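Local atomic coordinates of putative methyl-accepting chemotaxis signal transduction protein (Campylobacter jejuni subsp. jejuni serotype O:2, PDB entry 4XMR), a protein that probably senses amino acids such as isoleucine through a tandem PAS sensory domain and relays the signal across the membrane to steer chemotaxis. Residues Pro174-Leu179 with Cys239-Ala244; Asn214-Tyr219 with Leu227-Lys232; Asn168-Thr173 with Ala188-Glu193; His201-Asn206 with Tyr219-Glu224. All coordinates share one frame; numbering follows the deposited sequence.

Contact 1. Residues Pro174-Leu179 with Cys239-Ala244; sequences PGNTFL and CITESA
N176 reaches across to T241 just before strand 177-180 begins. Its CB lies 3.3 Å from T241 O. CG is anti to the backbone N (chi1 -175°), which carries the amide along the edge of the other strand, and ND2 then donates to T241 O at 3.1 Å. That carbonyl lies in the amide plane of N176, but ND2 stands above the carbonyl's own plane. The backbone completes the grip, since T241 N donates to N176 O at 3.3 Å. At the centre of an inverse gamma turn, asparagine suits the place because its amide can donate to T241 O while its backbone O accepts from T241 N.

Beyond it the pairing is regular and antiparallel. F178 and C239 form a hydrogen-bonded pair with two bonds of 2.9 Å, F178 N to C239 O and C239 N to F178 O, while T177 and I240 form the non-hydrogen-bonded pair next to it. The F178 ring lies over C239 CB, 3.9 Å from its centroid, and T241 CG2 comes to the ring's CZ at 3.7 Å. On the face of the sheet that carries T177 and I240, T177 CG2 packs on I240 CD1. T241 OG1 is hydrogen-bonded to R226. The contact thus joins two inner strands of the sheet of what is probably the membrane-proximal PAS-like unit, and C239, with its CB on the F178 ring and its sulfur in the disulfide to C230, links this pairing to the neighbouring strand 224-233.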
loop_
_atom_site.group_PDB
_atom_site.type_symbol
_atom_site.label_atom_id
_atom_site.label_comp_id
_atom_site.label_asym_id
_atom_site.label_seq_id
_atom_site.Cartn_x
_atom_site.Cartn_y
_atom_site.Cartn_z
ATOM N N PRO B 174 -9.840 1.683 10.259
ATOM C CA PRO B 174 -10.972 1.672 11.199
ATOM C C PRO B 174 -10.645 0.941 12.499
ATOM O O PRO B 174 -9.676 0.181 12.588
ATOM C CB PRO B 174 -12.049 0.899 10.439
ATOM C CG PRO B 174 -11.268 0.048 9.454
ATOM C CD PRO B 174 -10.101 0.887 9.048
ATOM N N GLY B 175 -11.468 1.173 13.511
ATOM C CA GLY B 175 -11.299 0.499 14.781
ATOM C C GLY B 175 -10.226 1.121 15.650
ATOM O O GLY B 175 -9.294 1.787 15.164
ATOM N N ASN B 176 -10.351 0.881 16.954
ATOM C CA ASN B 176 -9.365 1.345 17.907
ATOM C C ASN B 176 -8.207 0.361 17.945
ATOM O O ASN B 176 -8.054 -0.421 18.907
ATOM C CB ASN B 176 -9.991 1.498 19.283
ATOM C CG ASN B 176 -9.034 2.089 20.281
ATOM O OD1 ASN B 176 -8.322 3.056 19.981
ATOM N ND2 ASN B 176 -9.002 1.516 21.478
ATOM N N THR B 177 -7.412 0.382 16.874
ATOM C CA THR B 177 -6.315 -0.556 16.721
ATOM C C THR B 177 -4.981 0.127 16.975
ATOM O O THR B 177 -4.832 1.336 16.785
ATOM C CB THR B 177 -6.310 -1.206 15.335
ATOM O OG1 THR B 177 -6.199 -0.176 14.347
ATOM C CG2 THR B 177 -7.594 -1.999 15.088
ATOM N N PHE B 178 -4.013 -0.661 17.424
ATOM C CA PHE B 178 -2.694 -0.141 17.754
ATOM C C PHE B 178 -1.651 -1.247 17.691
ATOM O O PHE B 178 -1.994 -2.421 17.635
ATOM C CB PHE B 178 -2.693 0.618 19.097
ATOM C CG PHE B 178 -3.338 -0.125 20.249
ATOM C CD1 PHE B 178 -4.717 -0.093 20.422
ATOM C CD2 PHE B 178 -2.569 -0.792 21.195
ATOM C CE1 PHE B 178 -5.323 -0.753 21.489
ATOM C CE2 PHE B 178 -3.172 -1.450 22.272
ATOM C CZ PHE B 178 -4.547 -1.422 22.409
ATOM N N LEU B 179 -0.383 -0.848 17.646
ATOM C CA LEU B 179 0.736 -1.771 17.523
ATOM C C LEU B 179 1.741 -1.559 18.636
ATOM O O LEU B 179 2.071 -0.420 18.956
ATOM C CB LEU B 179 1.489 -1.546 16.209
ATOM C CG LEU B 179 0.805 -1.735 14.871
ATOM C CD1 LEU B 179 1.844 -1.499 13.768
ATOM C CD2 LEU B 179 0.195 -3.123 14.762
ATOM N N CYS B 239 -3.241 -4.909 18.345
ATOM C CA CYS B 239 -4.393 -5.054 19.240
ATOM C C CYS B 239 -5.568 -4.194 18.797
ATOM O O CYS B 239 -5.392 -3.176 18.103
ATOM C CB CYS B 239 -4.028 -4.615 20.659
ATOM S SG CYS B 239 -2.710 -5.552 21.458
ATOM N N ILE B 240 -6.761 -4.604 19.217
ATOM C CA ILE B 240 -7.956 -3.779 19.128
ATOM C C ILE B 240 -8.640 -3.836 20.489
ATOM O O ILE B 240 -8.720 -4.904 21.119
ATOM C CB ILE B 240 -8.888 -4.254 17.984
ATOM C CG1 ILE B 240 -9.969 -3.215 17.708
ATOM C CG2 ILE B 240 -9.476 -5.650 18.265
ATOM C CD1 ILE B 240 -10.728 -3.475 16.418
ATOM N N THR B 241 -9.096 -2.694 20.984
ATOM C CA THR B 241 -9.811 -2.697 22.251
ATOM C C THR B 241 -11.003 -1.761 22.192
ATOM O O THR B 241 -11.030 -0.819 21.383
ATOM C CB THR B 241 -8.930 -2.285 23.457
ATOM O OG1 THR B 241 -8.625 -0.884 23.383
ATOM C CG2 THR B 241 -7.642 -3.097 23.522
ATOM N N GLU B 242 -11.980 -2.032 23.053
ATOM C CA GLU B 242 -13.162 -1.202 23.149
ATOM C C GLU B 242 -13.661 -1.194 24.582
ATOM O O GLU B 242 -13.451 -2.148 25.327
ATOM C CB GLU B 242 -14.263 -1.737 22.229
ATOM C CG GLU B 242 -15.479 -0.838 22.120
ATOM C CD GLU B 242 -15.130 0.589 21.705
ATOM O OE1 GLU B 242 -14.760 1.403 22.581
ATOM O OE2 GLU B 242 -15.239 0.903 20.503
ATOM N N SER B 243 -14.324 -0.113 24.970
ATOM C CA SER B 243 -14.995 -0.062 26.264
ATOM C C SER B 243 -16.060 -1.153 26.373
ATOM O O SER B 243 -16.809 -1.398 25.421
ATOM C CB SER B 243 -15.664 1.296 26.447
ATOM O OG SER B 243 -16.529 1.288 27.557
ATOM N N ALA B 244 -16.157 -1.791 27.539
ATOM C CA ALA B 244 -17.202 -2.788 27.771
ATOM C C ALA B 244 -18.591 -2.170 27.600
ATOM O O ALA B 244 -19.540 -2.852 27.207
ATOM C CB ALA B 244 -17.053 -3.402 29.157
#

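Contact 2. Residues Asn214-Tyr219 with Leu227-Lys232; sequences NNFFSY and LGACTK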
loop_
_atom_site.group_PDB
_atom_site.type_symbol
_atom_site.label_atom_id
_atom_site.label_comp_id
_atom_site.label_asym_id
_atom_site.label_seq_id
_atom_site.Cartn_x
_atom_site.Cartn_y
_atom_site.Cartn_z
ATOM N N ASN B 214 -5.847 -13.446 18.805
ATOM C CA ASN B 214 -7.234 -13.254 18.373
ATOM C C ASN B 214 -8.318 -13.666 19.348
ATOM O O ASN B 214 -9.503 -13.600 19.023
ATOM C CB ASN B 214 -7.490 -13.875 17.000
ATOM C CG ASN B 214 -7.111 -12.949 15.888
ATOM O OD1 ASN B 214 -7.772 -11.935 15.667
ATOM N ND2 ASN B 214 -6.029 -13.270 15.194
ATOM N N ASN B 215 -7.914 -14.061 20.547
ATOM C CA ASN B 215 -8.863 -14.469 21.575
ATOM C C ASN B 215 -9.243 -13.262 22.421
ATOM O O ASN B 215 -8.385 -12.594 22.988
ATOM C CB ASN B 215 -8.263 -15.570 22.445
ATOM C CG ASN B 215 -7.937 -16.814 21.652
ATOM O OD1 ASN B 215 -8.725 -17.251 20.809
ATOM N ND2 ASN B 215 -6.772 -17.393 21.909
ATOM N N PHE B 216 -10.531 -12.968 22.500
ATOM C CA PHE B 216 -10.964 -11.795 23.247
ATOM C C PHE B 216 -10.844 -11.964 24.748
ATOM O O PHE B 216 -11.117 -13.042 25.305
ATOM C CB PHE B 216 -12.387 -11.403 22.875
ATOM C CG PHE B 216 -12.478 -10.804 21.520
ATOM C CD1 PHE B 216 -12.326 -9.435 21.340
ATOM C CD2 PHE B 216 -12.659 -11.612 20.410
ATOM C CE1 PHE B 216 -12.386 -8.882 20.072
ATOM C CE2 PHE B 216 -12.714 -11.070 19.145
ATOM C CZ PHE B 216 -12.574 -9.707 18.975
ATOM N N PHE B 217 -10.466 -10.878 25.407
ATOM C CA PHE B 217 -10.294 -10.875 26.851
ATOM C C PHE B 217 -10.825 -9.598 27.478
ATOM O O PHE B 217 -10.876 -8.549 26.826
ATOM C CB PHE B 217 -8.817 -11.038 27.209
ATOM C CG PHE B 217 -7.903 -10.078 26.497
ATOM C CD1 PHE B 217 -7.786 -8.756 26.916
ATOM C CD2 PHE B 217 -7.153 -10.499 25.412
ATOM C CE1 PHE B 217 -6.931 -7.870 26.258
ATOM C CE2 PHE B 217 -6.299 -9.622 24.746
ATOM C CZ PHE B 217 -6.189 -8.314 25.170
ATOM N N SER B 218 -11.203 -9.693 28.749
ATOM C CA SER B 218 -11.563 -8.522 29.534
ATOM C C SER B 218 -10.337 -8.005 30.269
ATOM O O SER B 218 -9.461 -8.776 30.669
ATOM C CB SER B 218 -12.671 -8.860 30.533
ATOM O OG SER B 218 -13.869 -9.186 29.857
ATOM N N TYR B 219 -10.267 -6.690 30.421
ATOM C CA TYR B 219 -9.223 -6.070 31.221
ATOM C C TYR B 219 -9.730 -4.717 31.688
ATOM O O TYR B 219 -10.785 -4.259 31.246
ATOM C CB TYR B 219 -7.910 -5.940 30.430
ATOM C CG TYR B 219 -7.907 -4.842 29.386
ATOM C CD1 TYR B 219 -8.510 -5.030 28.144
ATOM C CD2 TYR B 219 -7.294 -3.617 29.638
ATOM C CE1 TYR B 219 -8.507 -4.030 27.189
ATOM C CE2 TYR B 219 -7.281 -2.612 28.684
ATOM C CZ TYR B 219 -7.888 -2.824 27.465
ATOM O OH TYR B 219 -7.886 -1.829 26.520
ATOM N N LEU B 227 -12.700 -4.588 26.580
ATOM C CA LEU B 227 -12.545 -5.858 25.898
ATOM C C LEU B 227 -11.494 -5.670 24.818
ATOM O O LEU B 227 -11.488 -4.665 24.092
ATOM C CB LEU B 227 -13.859 -6.299 25.257
ATOM C CG LEU B 227 -13.847 -7.754 24.772
ATOM C CD1 LEU B 227 -13.990 -8.730 25.949
ATOM C CD2 LEU B 227 -14.944 -7.989 23.752
ATOM N N GLY B 228 -10.603 -6.639 24.689
ATOM C CA GLY B 228 -9.544 -6.528 23.710
ATOM C C GLY B 228 -9.197 -7.848 23.064
ATOM O O GLY B 228 -9.557 -8.915 23.572
ATOM N N ALA B 229 -8.486 -7.774 21.943
ATOM C CA ALA B 229 -7.858 -8.943 21.351
ATOM C C ALA B 229 -6.578 -8.462 20.697
ATOM O O ALA B 229 -6.520 -7.341 20.162
ATOM C CB ALA B 229 -8.762 -9.593 20.321
ATOM N N CYS B 230 -5.547 -9.292 20.736
ATOM C CA CYS B 230 -4.293 -8.958 20.080
ATOM C C CYS B 230 -3.785 -10.144 19.279
ATOM O O CYS B 230 -4.213 -11.289 19.484
ATOM C CB CYS B 230 -3.212 -8.571 21.092
ATOM S SG CYS B 230 -3.598 -7.241 22.237
ATOM N N THR B 231 -2.854 -9.866 18.375
ATOM C CA THR B 231 -2.216 -10.927 17.618
ATOM C C THR B 231 -0.798 -10.523 17.245
ATOM O O THR B 231 -0.496 -9.334 17.072
ATOM C CB THR B 231 -3.007 -11.280 16.345
ATOM O OG1 THR B 231 -2.447 -12.454 15.748
ATOM C CG2 THR B 231 -2.994 -10.124 15.332
ATOM N N LYS B 232 0.075 -11.512 17.104
ATOM C CA LYS B 232 1.428 -11.238 16.648
ATOM C C LYS B 232 1.421 -11.005 15.148
ATOM O O LYS B 232 0.763 -11.720 14.391
ATOM C CB LYS B 232 2.351 -12.404 16.986
ATOM C CG LYS B 232 2.568 -12.613 18.473
ATOM C CD LYS B 232 3.053 -11.346 19.163
ATOM C CE LYS B 232 4.417 -10.908 18.649
ATOM N NZ LYS B 232 4.929 -9.725 19.392
HETATM O O HOH W 1 -5.921 -11.805 22.189
#
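F217 and G228 face each other as a hydrogen-bonded pair in the beta hairpin of strands 217-221 and 224-233, at one edge of the five-stranded antiparallel PAS sheet. F217 N donates to G228 O and G228 N to F217 O, at 2.8 and 2.9 Å. The F217 CG sits between its backbone N and carbonyl carbon (chi1 51°), which swings the ring back over the partner strand until G228 O stands above its centre. Glycine suits this place because the rings of F217 and Y219 occupy the space where a side chain would begin.

On the other face A229 CB rests over one face of the F216 ring, 3.8 Å from its centroid; a small methyl lets the ring lie close to the strand. L227 CD2 touches F216 CD1 beside it, and its CD1 packs against F217 O. F216 in turn lies against L15, Q18 and T19 of the long helix 9-48, so the hairpin is seated on that helix.

Further out, a water bridges N215 O and C230 N, donating to the first and accepting from C230 N at 2.9 Å. N214, whose positive phi asparagine tolerates well, then donates its N to C230 O at 2.8 Å. C230, disulfide-bonded to C239, brings its SG to the edge of the F217 ring, 4.1 Å from CZ.

Contact 3. Residues Asn168-Thr173 with Ala188-Glu193; sequences NLVAKT and AATNKE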
loop_
_atom_site.group_PDB
_atom_site.type_symbol
_atom_site.label_atom_id
_atom_site.label_comp_id
_atom_site.label_asym_id
_atom_site.label_seq_id
_atom_site.Cartn_x
_atom_site.Cartn_y
_atom_site.Cartn_z
ATOM N N ASN B 168 1.349 6.268 10.177
ATOM C CA ASN B 168 0.311 6.969 9.442
ATOM C C ASN B 168 -0.694 6.023 8.785
ATOM O O ASN B 168 -1.898 6.288 8.778
ATOM C CB ASN B 168 0.925 7.920 8.411
ATOM C CG ASN B 168 1.596 9.118 9.052
ATOM O OD1 ASN B 168 1.345 9.435 10.209
ATOM N ND2 ASN B 168 2.450 9.790 8.296
ATOM N N LEU B 169 -0.207 4.911 8.255
ATOM C CA LEU B 169 -1.087 3.895 7.686
ATOM C C LEU B 169 -2.012 3.298 8.746
ATOM O O LEU B 169 -3.215 3.144 8.527
ATOM C CB LEU B 169 -0.262 2.785 7.059
ATOM C CG LEU B 169 0.373 3.178 5.732
ATOM C CD1 LEU B 169 1.448 2.182 5.322
ATOM C CD2 LEU B 169 -0.703 3.244 4.657
ATOM N N VAL B 170 -1.455 2.952 9.900
ATOM C CA VAL B 170 -2.263 2.378 10.968
ATOM C C VAL B 170 -3.329 3.368 11.440
ATOM O O VAL B 170 -4.488 2.993 11.664
ATOM C CB VAL B 170 -1.387 1.935 12.144
ATOM C CG1 VAL B 170 -2.255 1.539 13.356
ATOM C CG2 VAL B 170 -0.519 0.782 11.714
ATOM N N ALA B 171 -2.949 4.634 11.576
ATOM C CA ALA B 171 -3.877 5.649 12.067
ATOM C C ALA B 171 -5.121 5.816 11.192
ATOM O O ALA B 171 -6.174 6.245 11.673
ATOM C CB ALA B 171 -3.160 6.979 12.239
ATOM N N LYS B 172 -5.012 5.465 9.918
ATOM C CA LYS B 172 -6.135 5.620 8.998
ATOM C C LYS B 172 -7.088 4.434 9.017
ATOM O O LYS B 172 -8.173 4.496 8.453
ATOM C CB LYS B 172 -5.626 5.842 7.567
ATOM C CG LYS B 172 -4.965 7.193 7.327
ATOM C CD LYS B 172 -4.528 7.323 5.869
ATOM C CE LYS B 172 -3.973 8.705 5.563
ATOM N NZ LYS B 172 -5.014 9.762 5.697
ATOM N N THR B 173 -6.678 3.347 9.656
ATOM C CA THR B 173 -7.518 2.158 9.664
ATOM C C THR B 173 -8.717 2.326 10.594
ATOM O O THR B 173 -8.629 3.013 11.611
ATOM C CB THR B 173 -6.741 0.906 10.129
ATOM O OG1 THR B 173 -6.330 1.062 11.497
ATOM C CG2 THR B 173 -5.531 0.634 9.228
ATOM N N ALA B 188 2.454 2.328 17.245
ATOM C CA ALA B 188 1.510 3.005 16.354
ATOM C C ALA B 188 0.103 2.904 16.932
ATOM O O ALA B 188 -0.192 1.959 17.661
ATOM C CB ALA B 188 1.538 2.390 14.957
ATOM N N ALA B 189 -0.763 3.872 16.633
ATOM C CA ALA B 189 -2.135 3.842 17.145
ATOM C C ALA B 189 -3.093 4.677 16.300
ATOM O O ALA B 189 -2.716 5.727 15.779
ATOM C CB ALA B 189 -2.165 4.312 18.600
ATOM N N THR B 190 -4.329 4.209 16.171
ATOM C CA THR B 190 -5.391 4.965 15.513
ATOM C C THR B 190 -5.725 6.212 16.317
ATOM O O THR B 190 -5.870 7.315 15.773
ATOM C CB THR B 190 -6.638 4.109 15.380
ATOM O OG1 THR B 190 -6.314 2.954 14.601
ATOM C CG2 THR B 190 -7.757 4.884 14.702
ATOM N N ASN B 191 -5.856 6.027 17.621
ATOM C CA ASN B 191 -6.010 7.143 18.537
ATOM C C ASN B 191 -4.611 7.562 18.959
ATOM O O ASN B 191 -3.983 6.897 19.777
ATOM C CB ASN B 191 -6.849 6.705 19.739
ATOM C CG ASN B 191 -6.951 7.770 20.818
ATOM O OD1 ASN B 191 -6.490 8.901 20.652
ATOM N ND2 ASN B 191 -7.575 7.409 21.936
ATOM N N LYS B 192 -4.116 8.653 18.380
ATOM C CA LYS B 192 -2.730 9.058 18.599
ATOM C C LYS B 192 -2.424 9.419 20.050
ATOM O O LYS B 192 -1.261 9.538 20.424
ATOM C CB LYS B 192 -2.299 10.160 17.618
ATOM C CG LYS B 192 -2.102 9.628 16.197
ATOM C CD LYS B 192 -1.599 10.678 15.208
ATOM C CE LYS B 192 -1.606 10.119 13.783
ATOM N NZ LYS B 192 -1.101 11.073 12.752
ATOM N N GLU B 193 -3.462 9.567 20.871
ATOM C CA GLU B 193 -3.263 9.751 22.307
ATOM C C GLU B 193 -2.630 8.531 22.982
ATOM O O GLU B 193 -1.941 8.662 23.998
ATOM C CB GLU B 193 -4.579 10.113 23.002
ATOM C CG GLU B 193 -5.078 11.518 22.703
ATOM C CD GLU B 193 -5.976 12.070 23.802
ATOM O OE1 GLU B 193 -6.565 11.270 24.562
ATOM O OE2 GLU B 193 -6.086 13.309 23.916
HETATM O O HOH W 2 -6.243 8.590 13.605
#
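V170 and A188 meet where the last part of helix 163-171 abuts strand 186-189, an edge strand of the five-stranded antiparallel sheet in the second PAS-like unit. V170 points its CB toward the strand, and CB stands 4.1 Å from A188 CB. The methyl of alanine is small enough to let the helix come this near, while V170 also packs on L179 of the neighbouring strand, which makes a branched aliphatic side chain fitting here. The next residue, A171, has its CB 3.8 Å from A189 O and the same distance from K192 CE. K192 runs extended from CG outward, so that its CE comes to A171 CB and its amine NZ extends toward N168 OD1, at a long 3.9 Å.

The threonines are set obliquely to each other. T190 OG1 stands beside its backbone N, with CG2 anti to that nitrogen (OG1 chi1 -60°), and it is T177 O that OG1 hydrogen-bonds; CG2 turns to A171 O at 3.7 Å. T173 instead folds its hydroxyl back on its own segment. OG1 donates to V170 O at 2.7 Å in the carbonyl plane, and T173 N donates to the same oxygen, so two donors hold this carbonyl; the hydroxyl is also bonded to T25 of helix 9-48.

A water lies between the two segments. Its approach to T190 O is so short that the bond there is doubtful, but it donates to A171 O at 3.0 Å.

Contact 4. Residues His201-Asn206 with Tyr219-Glu224; sequences HSPVLN and YKLNNE
V204 CB sits over one face of the Y219 ring, a CH-pi contact with the carbon 4.2 Å from the ring centroid and 19° off its normal. The two side chains lie side by side and point the same way, which brings branched carbon and flat face together. Y219 CG lies between its backbone N and carbonyl carbon (chi1 75°), and this turns the ring towards the helix.

Apolar packing is carried by P203. Its CB touches Y219 CD2 at 3.7 Å, and its CG meets L221 CD1 at 3.9 Å, the two side chains crossing at a slant. The same CB comes within 3.3 Å of K220 O, a close approach of a methylene to a carbonyl. Proline suits the first turn of helix 202-211, where a backbone N without hydrogen costs no helical bond, and its compact ring offers CB and CG to the strand.

These contacts lay the beginning of the helix alongside strand 217-221, running nearly antiparallel to it. This is an outermost strand of the second PAS-like sheet, and V204 also reaches T241 and F180 on inner strands of the same sheet.

Polar interactions lie beyond the packing. Strand 217-221 turns back through a type I' beta turn, L221 to E224, with E224 N donating to L221 O at 2.9 Å and L221 N to E224 O at 3.2 Å. N222 and N223 take positive phi, which asparagine accepts readily. R226, just past the turn, bonds Y219 OH through NE and makes a salt bridge with E224 OE2 through NH1.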
loop_
_atom_site.group_PDB
_atom_site.type_symbol
_atom_site.label_atom_id
_atom_site.label_comp_id
_atom_site.label_asym_id
_atom_site.label_seq_id
_atom_site.Cartn_x
_atom_site.Cartn_y
_atom_site.Cartn_z
ATOM N N HIS B 201 -0.016 0.703 29.346
ATOM C CA HIS B 201 -0.376 -0.418 28.488
ATOM C C HIS B 201 -0.220 -1.787 29.141
ATOM O O HIS B 201 -0.488 -2.803 28.510
ATOM C CB HIS B 201 0.419 -0.358 27.188
ATOM C CG HIS B 201 0.074 0.819 26.333
ATOM N ND1 HIS B 201 -1.123 0.913 25.655
ATOM C CD2 HIS B 201 0.762 1.948 26.050
ATOM C CE1 HIS B 201 -1.156 2.053 24.986
ATOM N NE2 HIS B 201 -0.027 2.701 25.210
ATOM N N SER B 202 0.213 -1.804 30.398
ATOM C CA SER B 202 0.353 -3.055 31.138
ATOM C C SER B 202 -0.934 -3.902 31.185
ATOM O O SER B 202 -0.880 -5.108 30.934
ATOM C CB SER B 202 0.902 -2.801 32.550
ATOM O OG SER B 202 2.217 -2.275 32.499
ATOM N N PRO B 203 -2.091 -3.285 31.494
ATOM C CA PRO B 203 -3.291 -4.128 31.556
ATOM C C PRO B 203 -3.603 -4.887 30.259
ATOM O O PRO B 203 -3.911 -6.076 30.320
ATOM C CB PRO B 203 -4.399 -3.127 31.889
ATOM C CG PRO B 203 -3.700 -2.064 32.658
ATOM C CD PRO B 203 -2.389 -1.910 31.949
ATOM N N VAL B 204 -3.496 -4.237 29.106
ATOM C CA VAL B 204 -3.803 -4.939 27.863
ATOM C C VAL B 204 -2.760 -6.019 27.562
ATOM O O VAL B 204 -3.107 -7.132 27.159
ATOM C CB VAL B 204 -4.035 -3.982 26.665
ATOM C CG1 VAL B 204 -2.746 -3.325 26.225
ATOM C CG2 VAL B 204 -4.701 -4.737 25.511
ATOM N N LEU B 205 -1.487 -5.712 27.797
ATOM C CA LEU B 205 -0.421 -6.661 27.517
ATOM C C LEU B 205 -0.488 -7.882 28.431
ATOM O O LEU B 205 -0.281 -9.009 27.980
ATOM C CB LEU B 205 0.946 -5.976 27.629
ATOM C CG LEU B 205 1.276 -4.945 26.555
ATOM C CD1 LEU B 205 2.518 -4.154 26.924
ATOM C CD2 LEU B 205 1.469 -5.656 25.233
ATOM N N ASN B 206 -0.771 -7.655 29.711
ATOM C CA ASN B 206 -0.895 -8.756 30.664
ATOM C C ASN B 206 -2.049 -9.675 30.289
ATOM O O ASN B 206 -1.942 -10.898 30.381
ATOM C CB ASN B 206 -1.087 -8.224 32.086
ATOM C CG ASN B 206 0.170 -7.582 32.646
ATOM O OD1 ASN B 206 1.276 -7.820 32.156
ATOM N ND2 ASN B 206 0.006 -6.757 33.676
ATOM N N TYR B 219 -10.267 -6.690 30.421
ATOM C CA TYR B 219 -9.223 -6.070 31.221
ATOM C C TYR B 219 -9.730 -4.717 31.688
ATOM O O TYR B 219 -10.785 -4.259 31.246
ATOM C CB TYR B 219 -7.910 -5.940 30.430
ATOM C CG TYR B 219 -7.907 -4.842 29.386
ATOM C CD1 TYR B 219 -8.510 -5.030 28.144
ATOM C CD2 TYR B 219 -7.294 -3.617 29.638
ATOM C CE1 TYR B 219 -8.507 -4.030 27.189
ATOM C CE2 TYR B 219 -7.281 -2.612 28.684
ATOM C CZ TYR B 219 -7.888 -2.824 27.465
ATOM O OH TYR B 219 -7.886 -1.829 26.520
ATOM N N LYS B 220 -9.005 -4.086 32.602
ATOM C CA LYS B 220 -9.421 -2.777 33.084
ATOM C C LYS B 220 -8.270 -1.787 33.114
ATOM O O LYS B 220 -7.124 -2.156 33.385
ATOM C CB LYS B 220 -10.067 -2.882 34.471
ATOM C CG LYS B 220 -9.122 -3.324 35.569
ATOM C CD LYS B 220 -9.811 -3.351 36.927
ATOM C CE LYS B 220 -8.825 -3.727 38.022
ATOM N NZ LYS B 220 -9.457 -3.765 39.369
ATOM N N LEU B 221 -8.585 -0.533 32.810
ATOM C CA LEU B 221 -7.647 0.564 33.001
ATOM C C LEU B 221 -8.401 1.762 33.565
ATOM O O LEU B 221 -9.485 2.094 33.083
ATOM C CB LEU B 221 -6.969 0.953 31.687
ATOM C CG LEU B 221 -5.937 2.082 31.823
ATOM C CD1 LEU B 221 -4.773 1.659 32.715
ATOM C CD2 LEU B 221 -5.439 2.531 30.460
ATOM N N ASN B 222 -7.824 2.404 34.578
ATOM C CA ASN B 222 -8.456 3.547 35.236
ATOM C C ASN B 222 -9.892 3.244 35.670
ATOM O O ASN B 222 -10.786 4.078 35.512
ATOM C CB ASN B 222 -8.428 4.785 34.332
ATOM C CG ASN B 222 -7.016 5.200 33.949
ATOM O OD1 ASN B 222 -6.109 5.203 34.781
ATOM N ND2 ASN B 222 -6.827 5.551 32.681
ATOM N N ASN B 223 -10.100 2.037 36.192
ATOM C CA ASN B 223 -11.415 1.583 36.646
ATOM C C ASN B 223 -12.493 1.501 35.557
ATOM O O ASN B 223 -13.686 1.559 35.854
ATOM C CB ASN B 223 -11.910 2.421 37.833
ATOM C CG ASN B 223 -12.052 1.604 39.106
ATOM O OD1 ASN B 223 -13.114 1.049 39.386
ATOM N ND2 ASN B 223 -10.977 1.525 39.883
ATOM N N GLU B 224 -12.070 1.365 34.301
ATOM C CA GLU B 224 -13.003 1.122 33.203
ATOM C C GLU B 224 -12.802 -0.277 32.640
ATOM O O GLU B 224 -11.694 -0.628 32.229
ATOM C CB GLU B 224 -12.822 2.141 32.078
ATOM C CG GLU B 224 -13.620 1.784 30.821
ATOM C CD GLU B 224 -13.308 2.680 29.638
ATOM O OE1 GLU B 224 -14.208 3.433 29.213
ATOM O OE2 GLU B 224 -12.170 2.621 29.129
#

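From the N terminus, the first residues involved belong to helix 163-171, which opens contact 3; contact 1 opens next, at 174-179, before contact 3 closes on 188-193, so those two cross. Contact 4 then opens with the helix at 201-206 and contact 2 at 214-219. Contact 4 closes through 219-224, and contact 2 through 227-232, so they cross too, sharing Y219. Both lie within the long loop that contact 1 finally closes at 239-244. Contact 3 stands in series with contacts 2 and 4. Together they tie the two edges of one five-stranded sheet, its middle strands and two flanking helices, while the C230-C239 disulfide joins contact 1 to contact 2.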